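Local atomic coordinates of endoglucanase (Clostridium thermocellum, PDB entry 2E4T), a protein that hydrolyses internal beta-1,4-glucosidic bonds of cellulose and xyloglucan, this chain being its glycoside hydrolase family 44 part. Residues 8-22 with 420-434. Numbering follows the deposited sequence.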
ATOM      1  N   LYS A   8      16.136 -14.636 -28.011  1.00 12.90           N
ATOM      2  CA  LYS A   8      15.373 -15.152 -26.871  1.00 12.19           C
ATOM      3  C   LYS A   8      13.914 -15.116 -27.251  1.00 11.50           C
ATOM      4  O   LYS A   8      13.408 -14.054 -27.620  1.00 10.85           O
ATOM      5  CB  LYS A   8      15.662 -14.270 -25.652  1.00 13.77           C
ATOM      6  CG  LYS A   8      14.888 -14.654 -24.390  1.00 13.67           C
ATOM      7  CD  LYS A   8      15.144 -16.090 -23.942  1.00 18.34           C
ATOM      8  CE  LYS A   8      14.409 -16.392 -22.659  1.00 19.38           C
ATOM      9  NZ  LYS A   8      14.498 -17.799 -22.242  1.00 19.25           N
ATOM     10  N   VAL A   9      13.263 -16.268 -27.107  1.00 12.64           N
ATOM     11  CA  VAL A   9      11.863 -16.475 -27.551  1.00 11.99           C
ATOM     12  C   VAL A   9      11.026 -17.029 -26.403  1.00 11.77           C
ATOM     13  O   VAL A   9      11.408 -17.998 -25.748  1.00 14.93           O
ATOM     14  CB  VAL A   9      11.802 -17.465 -28.725  1.00 14.08           C
ATOM     15  CG1 VAL A   9      10.381 -17.627 -29.139  1.00 13.66           C
ATOM     16  CG2 VAL A   9      12.586 -16.912 -29.920  1.00 14.84           C
ATOM     17  N   VAL A  10       9.910 -16.372 -26.116  1.00  8.93           N
ATOM     18  CA  VAL A  10       9.064 -16.674 -24.974  1.00  8.26           C
ATOM     19  C   VAL A  10       7.629 -16.809 -25.456  1.00  7.76           C
ATOM     20  O   VAL A  10       7.182 -15.976 -26.235  1.00  9.18           O
ATOM     21  CB  VAL A  10       9.184 -15.539 -23.932  1.00  8.69           C
ATOM     22  CG1 VAL A  10       8.182 -15.719 -22.779  1.00  9.24           C
ATOM     23  CG2 VAL A  10      10.627 -15.452 -23.441  1.00 11.03           C
ATOM     24  N   ASP A  11       6.937 -17.855 -24.980  1.00  8.34           N
ATOM     25  CA  ASP A  11       5.547 -18.038 -25.325  1.00  8.84           C
ATOM     26  C   ASP A  11       4.645 -17.441 -24.231  1.00  8.64           C
ATOM     27  O   ASP A  11       4.879 -17.679 -23.037  1.00  9.90           O
ATOM     28  CB  ASP A  11       5.226 -19.516 -25.426  1.00 11.26           C
ATOM     29  CG  ASP A  11       5.978 -20.189 -26.561  1.00 13.90           C
ATOM     30  OD1 ASP A  11       6.217 -19.539 -27.590  1.00 16.80           O
ATOM     31  OD2 ASP A  11       6.366 -21.354 -26.441  1.00 21.54           O
ATOM     32  N   ILE A  12       3.626 -16.693 -24.649  1.00  9.00           N
ATOM     33  CA  ILE A  12       2.628 -16.130 -23.749  1.00  9.06           C
ATOM     34  C   ILE A  12       1.275 -16.744 -24.170  1.00  9.03           C
ATOM     35  O   ILE A  12       0.875 -16.627 -25.329  1.00  9.93           O
ATOM     36  CB  ILE A  12       2.551 -14.609 -23.831  1.00  9.36           C
ATOM     37  CG1 ILE A  12       3.893 -13.862 -23.661  1.00 11.44           C
ATOM     38  CG2 ILE A  12       1.473 -14.088 -22.864  1.00 11.05           C
ATOM     39  CD1 ILE A  12       4.500 -13.980 -22.314  1.00 11.67           C
ATOM     40  N   ARG A  13       0.584 -17.378 -23.209  1.00  8.72           N
ATOM     41  CA  ARG A  13      -0.680 -18.041 -23.502  1.00  8.59           C
ATOM     42  C   ARG A  13      -1.755 -17.413 -22.609  1.00  7.99           C
ATOM     43  O   ARG A  13      -1.632 -17.443 -21.382  1.00  9.16           O
ATOM     44  CB  ARG A  13      -0.582 -19.530 -23.211  1.00 11.02           C
ATOM     45  CG  ARG A  13       0.526 -20.171 -24.064  0.50 12.10           C
ATOM     46  CD  ARG A  13       0.600 -21.676 -23.935  0.50 15.80           C
ATOM     47  NE  ARG A  13      -0.705 -22.343 -23.902  0.50 20.50           N
ATOM     48  CZ  ARG A  13      -1.415 -22.722 -24.969  0.50 23.39           C
ATOM     49  NH1 ARG A  13      -0.984 -22.499 -26.213  0.50 22.91           N
ATOM     50  NH2 ARG A  13      -2.585 -23.329 -24.785  0.50 25.68           N
ATOM     51  N   ILE A  14      -2.788 -16.860 -23.227  1.00  7.79           N
ATOM     52  CA  ILE A  14      -3.871 -16.172 -22.502  1.00  7.45           C
ATOM     53  C   ILE A  14      -5.181 -16.893 -22.790  1.00  8.00           C
ATOM     54  O   ILE A  14      -5.428 -17.311 -23.940  1.00  9.16           O
ATOM     55  CB  ILE A  14      -3.959 -14.710 -22.956  1.00  7.64           C
ATOM     56  CG1 ILE A  14      -2.706 -13.967 -22.509  1.00  8.78           C
ATOM     57  CG2 ILE A  14      -5.224 -14.022 -22.455  1.00  9.01           C
ATOM     58  CD1 ILE A  14      -2.493 -12.623 -23.147  1.00  9.39           C
ATOM     59  N   ASP A  15      -6.025 -17.044 -21.761  1.00  8.31           N
ATOM     60  CA  ASP A  15      -7.381 -17.582 -21.980  1.00  8.48           C
ATOM     61  C   ASP A  15      -8.331 -16.632 -21.288  1.00  8.15           C
ATOM     62  O   ASP A  15      -8.363 -16.555 -20.044  1.00  8.47           O
ATOM     63  CB  ASP A  15      -7.486 -18.985 -21.439  1.00  9.72           C
ATOM     64  CG  ASP A  15      -8.882 -19.601 -21.614  1.00 10.49           C
ATOM     65  OD1 ASP A  15      -9.826 -18.863 -21.940  1.00 11.50           O
ATOM     66  OD2 ASP A  15      -8.984 -20.833 -21.399  1.00 14.44           O
ATOM     67  N   THR A  16      -9.027 -15.827 -22.078  1.00  8.74           N
ATOM     68  CA  THR A  16      -9.871 -14.773 -21.509  1.00  8.39           C
ATOM     69  C   THR A  16     -11.075 -15.315 -20.748  1.00  8.83           C
ATOM     70  O   THR A  16     -11.714 -14.538 -20.040  1.00  9.87           O
ATOM     71  CB  THR A  16     -10.353 -13.781 -22.558  1.00  9.70           C
ATOM     72  OG1 THR A  16     -11.228 -14.470 -23.437  1.00 11.42           O
ATOM     73  CG2 THR A  16      -9.229 -13.192 -23.336  1.00 11.81           C
ATOM     74  N   SER A  17     -11.375 -16.612 -20.887  1.00  9.53           N
ATOM     75  CA  SER A  17     -12.490 -17.197 -20.158  1.00  9.97           C
ATOM     76  C   SER A  17     -12.086 -17.808 -18.832  1.00  9.30           C
ATOM     77  O   SER A  17     -12.964 -18.253 -18.080  1.00 10.91           O
ATOM     78  CB  SER A  17     -13.206 -18.244 -21.007  1.00 11.44           C
ATOM     79  OG  SER A  17     -12.413 -19.443 -21.061  0.50 10.61           O
ATOM     80  N   ALA A  18     -10.766 -17.919 -18.558  1.00  8.71           N
ATOM     81  CA  ALA A  18     -10.268 -18.726 -17.471  1.00  8.82           C
ATOM     82  C   ALA A  18      -9.723 -17.843 -16.344  1.00  8.15           C
ATOM     83  O   ALA A  18      -9.103 -16.782 -16.562  1.00  7.82           O
ATOM     84  CB  ALA A  18      -9.159 -19.637 -17.938  1.00  9.76           C
ATOM     85  N   GLU A  19      -9.926 -18.334 -15.118  1.00  8.09           N
ATOM     86  CA  GLU A  19      -9.323 -17.726 -13.934  1.00  8.50           C
ATOM     87  C   GLU A  19      -9.765 -16.273 -13.774  1.00  7.65           C
ATOM     88  O   GLU A  19      -9.026 -15.474 -13.194  1.00  8.54           O
ATOM     89  CB  GLU A  19      -7.826 -17.895 -13.857  1.00  9.27           C
ATOM     90  CG  GLU A  19      -7.471 -19.397 -13.931  1.00 11.69           C
ATOM     91  CD  GLU A  19      -5.988 -19.692 -13.988  1.00 12.73           C
ATOM     92  OE1 GLU A  19      -5.128 -18.795 -13.865  1.00 14.40           O
ATOM     93  OE2 GLU A  19      -5.635 -20.873 -14.183  1.00 15.30           O
ATOM     94  N   ARG A  20     -10.985 -15.952 -14.168  1.00  7.67           N
ATOM     95  CA  ARG A  20     -11.428 -14.571 -14.057  1.00  7.01           C
ATOM     96  C   ARG A  20     -11.585 -14.191 -12.589  1.00  7.43           C
ATOM     97  O   ARG A  20     -12.204 -14.925 -11.813  1.00  8.62           O
ATOM     98  CB  ARG A  20     -12.755 -14.323 -14.770  1.00  7.83           C
ATOM     99  CG  ARG A  20     -12.676 -14.453 -16.293  1.00  8.10           C
ATOM    100  CD  ARG A  20     -14.002 -14.027 -16.943  1.00  8.43           C
ATOM    101  NE  ARG A  20     -13.874 -14.037 -18.397  1.00  8.40           N
ATOM    102  CZ  ARG A  20     -14.765 -13.498 -19.204  1.00  8.55           C
ATOM    103  NH1 ARG A  20     -15.897 -13.011 -18.764  1.00  9.21           N
ATOM    104  NH2 ARG A  20     -14.475 -13.465 -20.528  1.00  9.58           N
ATOM    105  N   LYS A  21     -11.066 -13.012 -12.237  1.00  7.18           N
ATOM    106  CA  LYS A  21     -11.159 -12.537 -10.856  1.00  8.67           C
ATOM    107  C   LYS A  21     -11.064 -11.040 -10.864  1.00  6.95           C
ATOM    108  O   LYS A  21     -10.267 -10.466 -11.610  1.00  7.29           O
ATOM    109  CB  LYS A  21     -10.174 -13.223  -9.941  1.00 12.26           C
ATOM    110  CG  LYS A  21      -8.829 -13.090 -10.446  0.40 15.81           C
ATOM    111  CD  LYS A  21      -7.799 -13.616  -9.487  0.40 18.36           C
ATOM    112  CE  LYS A  21      -7.862 -15.122  -9.308  0.40 19.20           C
ATOM    113  NZ  LYS A  21      -7.482 -15.834 -10.587  0.40 13.59           N
ATOM    114  N   PRO A  22     -11.832 -10.355 -10.009  1.00  6.24           N
ATOM    115  CA  PRO A  22     -11.756  -8.895  -9.999  1.00  6.29           C
ATOM    116  C   PRO A  22     -10.372  -8.432  -9.480  1.00  6.03           C
ATOM    117  O   PRO A  22      -9.833  -8.997  -8.525  1.00  6.79           O
ATOM    118  CB  PRO A  22     -12.867  -8.494  -9.043  1.00  7.91           C
ATOM    119  CG  PRO A  22     -13.072  -9.655  -8.145  1.00  8.81           C
ATOM    120  CD  PRO A  22     -12.806 -10.876  -9.022  1.00  7.90           C
ATOM    121  N   THR A 420     -10.790  -6.908 -14.494  1.00  5.74           N
ATOM    122  CA  THR A 420     -10.968  -8.340 -14.267  1.00  5.96           C
ATOM    123  C   THR A 420      -9.728  -9.051 -14.810  1.00  5.52           C
ATOM    124  O   THR A 420      -9.462  -9.030 -16.029  1.00  6.49           O
ATOM    125  CB  THR A 420     -12.234  -8.834 -14.977  1.00  6.33           C
ATOM    126  OG1 THR A 420     -13.346  -8.184 -14.374  1.00  6.96           O
ATOM    127  CG2 THR A 420     -12.391 -10.359 -14.831  1.00  7.23           C
ATOM    128  N   SER A 421      -8.950  -9.652 -13.895  1.00  5.89           N
ATOM    129  CA  SER A 421      -7.804 -10.443 -14.276  1.00  5.61           C
ATOM    130  C   SER A 421      -8.223 -11.704 -15.013  1.00  5.98           C
ATOM    131  O   SER A 421      -9.252 -12.323 -14.632  1.00  6.77           O
ATOM    132  CB  SER A 421      -7.095 -10.840 -12.971  1.00  6.49           C
ATOM    133  OG  SER A 421      -5.996 -11.722 -13.196  1.00  7.01           O
ATOM    134  N   VAL A 422      -7.472 -12.110 -16.048  1.00  6.11           N
ATOM    135  CA  VAL A 422      -7.718 -13.344 -16.748  1.00  6.32           C
ATOM    136  C   VAL A 422      -6.410 -14.128 -16.853  1.00  6.85           C
ATOM    137  O   VAL A 422      -5.278 -13.555 -16.736  1.00  7.32           O
ATOM    138  CB  VAL A 422      -8.360 -13.171 -18.135  1.00  6.94           C
ATOM    139  CG1 VAL A 422      -9.619 -12.362 -18.012  1.00  7.69           C
ATOM    140  CG2 VAL A 422      -7.398 -12.535 -19.134  1.00  7.72           C
ATOM    141  N   LYS A 423      -6.526 -15.427 -17.150  1.00  6.83           N
ATOM    142  CA  LYS A 423      -5.356 -16.286 -17.190  1.00  7.16           C
ATOM    143  C   LYS A 423      -4.353 -15.834 -18.271  1.00  7.03           C
ATOM    144  O   LYS A 423      -4.717 -15.663 -19.447  1.00  7.61           O
ATOM    145  CB  LYS A 423      -5.813 -17.737 -17.499  1.00  8.19           C
ATOM    146  CG  LYS A 423      -4.670 -18.740 -17.484  1.00 10.06           C
ATOM    147  CD  LYS A 423      -5.237 -20.175 -17.651  1.00 11.31           C
ATOM    148  CE  LYS A 423      -4.117 -21.234 -17.494  1.00 13.05           C
ATOM    149  NZ  LYS A 423      -3.493 -21.166 -16.111  1.00 15.49           N
ATOM    150  N   CYS A 424      -3.074 -15.725 -17.861  1.00  7.51           N
ATOM    151  CA  CYS A 424      -2.034 -15.232 -18.768  1.00  7.34           C
ATOM    152  C   CYS A 424      -0.716 -15.823 -18.255  1.00  7.49           C
ATOM    153  O   CYS A 424      -0.251 -15.438 -17.177  1.00  9.17           O
ATOM    154  CB  CYS A 424      -1.983 -13.706 -18.745  1.00  7.99           C
ATOM    155  SG  CYS A 424      -0.677 -12.984 -19.726  1.00  8.51           S
ATOM    156  N   GLU A 425      -0.159 -16.773 -18.997  1.00  8.86           N
ATOM    157  CA  GLU A 425       1.017 -17.522 -18.576  1.00  8.99           C
ATOM    158  C   GLU A 425       2.182 -17.200 -19.489  1.00  8.83           C
ATOM    159  O   GLU A 425       1.993 -17.132 -20.694  1.00 11.94           O
ATOM    160  CB  GLU A 425       0.716 -19.024 -18.581  1.00 10.86           C
ATOM    161  CG  GLU A 425      -0.527 -19.456 -17.772  1.00 12.38           C
ATOM    162  CD  GLU A 425      -0.476 -19.128 -16.319  1.00 14.09           C
ATOM    163  OE1 GLU A 425       0.621 -18.945 -15.747  1.00 15.06           O
ATOM    164  OE2 GLU A 425      -1.568 -19.058 -15.688  1.00 16.46           O
ATOM    165  N   THR A 426       3.371 -17.043 -18.927  1.00 10.37           N
ATOM    166  CA  THR A 426       4.623 -16.866 -19.681  1.00  9.38           C
ATOM    167  C   THR A 426       5.452 -18.137 -19.524  1.00  9.69           C
ATOM    168  O   THR A 426       5.514 -18.708 -18.398  1.00 10.79           O
ATOM    169  CB  THR A 426       5.433 -15.648 -19.245  1.00  9.83           C
ATOM    170  OG1 THR A 426       5.745 -15.519 -17.836  1.00 14.64           O
ATOM    171  CG2 THR A 426       6.597 -15.625 -20.075  1.00  7.26           C
ATOM    172  N   SER A 427       6.186 -18.539 -20.589  1.00  8.36           N
ATOM    173  CA  SER A 427       7.092 -19.691 -20.518  1.00  8.73           C
ATOM    174  C   SER A 427       8.410 -19.333 -19.833  1.00  8.28           C
ATOM    175  O   SER A 427       9.235 -20.231 -19.620  1.00 10.03           O
ATOM    176  CB  SER A 427       7.368 -20.248 -21.920  1.00  9.18           C
ATOM    177  OG  SER A 427       8.040 -19.293 -22.706  1.00  8.97           O
ATOM    178  N   ASP A 428       8.644 -18.072 -19.474  1.00  8.05           N
ATOM    179  CA  ASP A 428       9.929 -17.711 -18.834  1.00  7.88           C
ATOM    180  C   ASP A 428       9.673 -16.569 -17.854  1.00  7.52           C
ATOM    181  O   ASP A 428       9.651 -15.386 -18.219  1.00  8.13           O
ATOM    182  CB  ASP A 428      10.988 -17.341 -19.851  1.00  9.03           C
ATOM    183  CG  ASP A 428      12.356 -17.106 -19.199  1.00 10.25           C
ATOM    184  OD1 ASP A 428      12.413 -16.775 -17.995  1.00 10.50           O
ATOM    185  OD2 ASP A 428      13.388 -17.245 -19.907  1.00 13.03           O
ATOM    186  N   ILE A 429       9.481 -16.932 -16.589  1.00  7.73           N
ATOM    187  CA  ILE A 429       9.159 -15.978 -15.546  1.00  7.82           C
ATOM    188  C   ILE A 429      10.347 -15.177 -15.071  1.00  7.82           C
ATOM    189  O   ILE A 429      10.147 -14.228 -14.281  1.00  8.73           O
ATOM    190  CB  ILE A 429       8.473 -16.681 -14.328  1.00  8.69           C
ATOM    191  CG1 ILE A 429       9.442 -17.589 -13.578  1.00 10.33           C
ATOM    192  CG2 ILE A 429       7.191 -17.373 -14.742  1.00 10.66           C
ATOM    193  CD1 ILE A 429       8.841 -18.300 -12.356  1.00 11.79           C
ATOM    194  N   GLU A 430      11.562 -15.547 -15.487  1.00  8.41           N
ATOM    195  CA  GLU A 430      12.759 -14.794 -15.138  1.00  8.24           C
ATOM    196  C   GLU A 430      12.977 -13.622 -16.106  1.00  7.71           C
ATOM    197  O   GLU A 430      13.220 -12.497 -15.691  1.00  9.32           O
ATOM    198  CB  GLU A 430      13.958 -15.728 -15.147  1.00  9.69           C
ATOM    199  CG  GLU A 430      15.206 -15.035 -14.687  1.00 12.89           C
ATOM    200  CD  GLU A 430      16.424 -15.905 -14.825  1.00 19.63           C
ATOM    201  OE1 GLU A 430      16.523 -16.692 -15.807  1.00 25.69           O
ATOM    202  OE2 GLU A 430      17.293 -15.829 -13.936  1.00 27.63           O
ATOM    203  N   VAL A 431      12.812 -13.864 -17.417  1.00  7.07           N
ATOM    204  CA  VAL A 431      13.066 -12.821 -18.377  1.00  7.31           C
ATOM    205  C   VAL A 431      11.865 -11.932 -18.608  1.00  6.12           C
ATOM    206  O   VAL A 431      12.020 -10.850 -19.201  1.00  7.70           O
ATOM    207  CB  VAL A 431      13.562 -13.413 -19.743  1.00  7.83           C
ATOM    208  CG1 VAL A 431      12.394 -13.946 -20.558  1.00  8.72           C
ATOM    209  CG2 VAL A 431      14.333 -12.406 -20.521  1.00  9.92           C
ATOM    210  N   SER A 432      10.675 -12.356 -18.180  1.00  6.56           N
ATOM    211  CA  SER A 432       9.466 -11.622 -18.500  1.00  6.49           C
ATOM    212  C   SER A 432       8.440 -11.735 -17.432  1.00  6.05           C
ATOM    213  O   SER A 432       8.486 -12.637 -16.593  1.00  6.75           O
ATOM    214  CB  SER A 432       8.885 -12.115 -19.841  1.00  7.20           C
ATOM    215  OG  SER A 432       8.329 -13.430 -19.733  1.00  8.15           O
ATOM    216  N   SER A 433       7.476 -10.811 -17.499  1.00  6.14           N
ATOM    217  CA  SER A 433       6.198 -10.959 -16.802  1.00  6.79           C
ATOM    218  C   SER A 433       5.102 -10.519 -17.769  1.00  6.96           C
ATOM    219  O   SER A 433       5.326  -9.653 -18.630  1.00  7.53           O
ATOM    220  CB  SER A 433       6.101 -10.098 -15.554  1.00  7.95           C
ATOM    221  OG  SER A 433       7.159 -10.415 -14.667  1.00  8.40           O
ATOM    222  N   ALA A 434       3.896 -11.074 -17.561  1.00  6.85           N
ATOM    223  CA  ALA A 434       2.774 -10.665 -18.367  1.00  6.81           C
ATOM    224  C   ALA A 434       1.518 -10.812 -17.534  1.00  6.11           C
ATOM    225  O   ALA A 434       1.318 -11.827 -16.867  1.00  7.55           O
ATOM    226  CB  ALA A 434       2.679 -11.494 -19.687  1.00  8.63           C
TER
HETATM  227  O   HOH W   1      -6.516 -14.451 -13.789  1.00 11.56           O
HETATM  228  O   HOH W   2      -2.570 -19.559 -13.287  1.00 26.22           O
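Lys423 runs extended from the backbone and turns only at its last torsion (chi4 61°), which lands NZ between two carboxylates, while Glu19, with CG opposite its carbonyl carbon (chi1 -56°), runs obliquely across the lysine chain, its carboxylate close to Lys423 CG and CD. Lys423 NZ lies 2.9 Å from Glu19 OE2, and an equally short salt bridge joins it to Glu425 OE2; both oxygens are met from above their carboxylate planes, about 40° out. Glu19 OE1 and Glu425 OE2 stay 4.0 Å apart, and one water donates to both, which with the shared ammonium probably eases their repulsion.

The strands pair antiparallel, Arg13 and Glu425 forming a hydrogen-bonded pair with two nearly straight bonds. A type I turn from Asp15 to Ala18, with Asp15 OD1 accepting from Ser17 N in an Asx turn, interrupts the ladder; Lys423 bridges it, its O accepting from Asp15 N and its N donating to Ala18 O, before pairing resumes at Lys21 and Ser421.

At the far end Lys8 NZ forms a salt bridge on the anti lone pair of Asp428 OD2, 2.6 Å away. On the face of Ile12, opposite Lys423, Ile14 CG1 packs 3.6 Å from Cys424 SG.

The contact ties N-terminal strand 8-22 into a mixed sheet apart from the parallel barrel sheet, consistent with the composite domain of related glycosyl hydrolases; 459-466 runs parallel on its other side, and Ile448 of strand 442-452 touches Ile14.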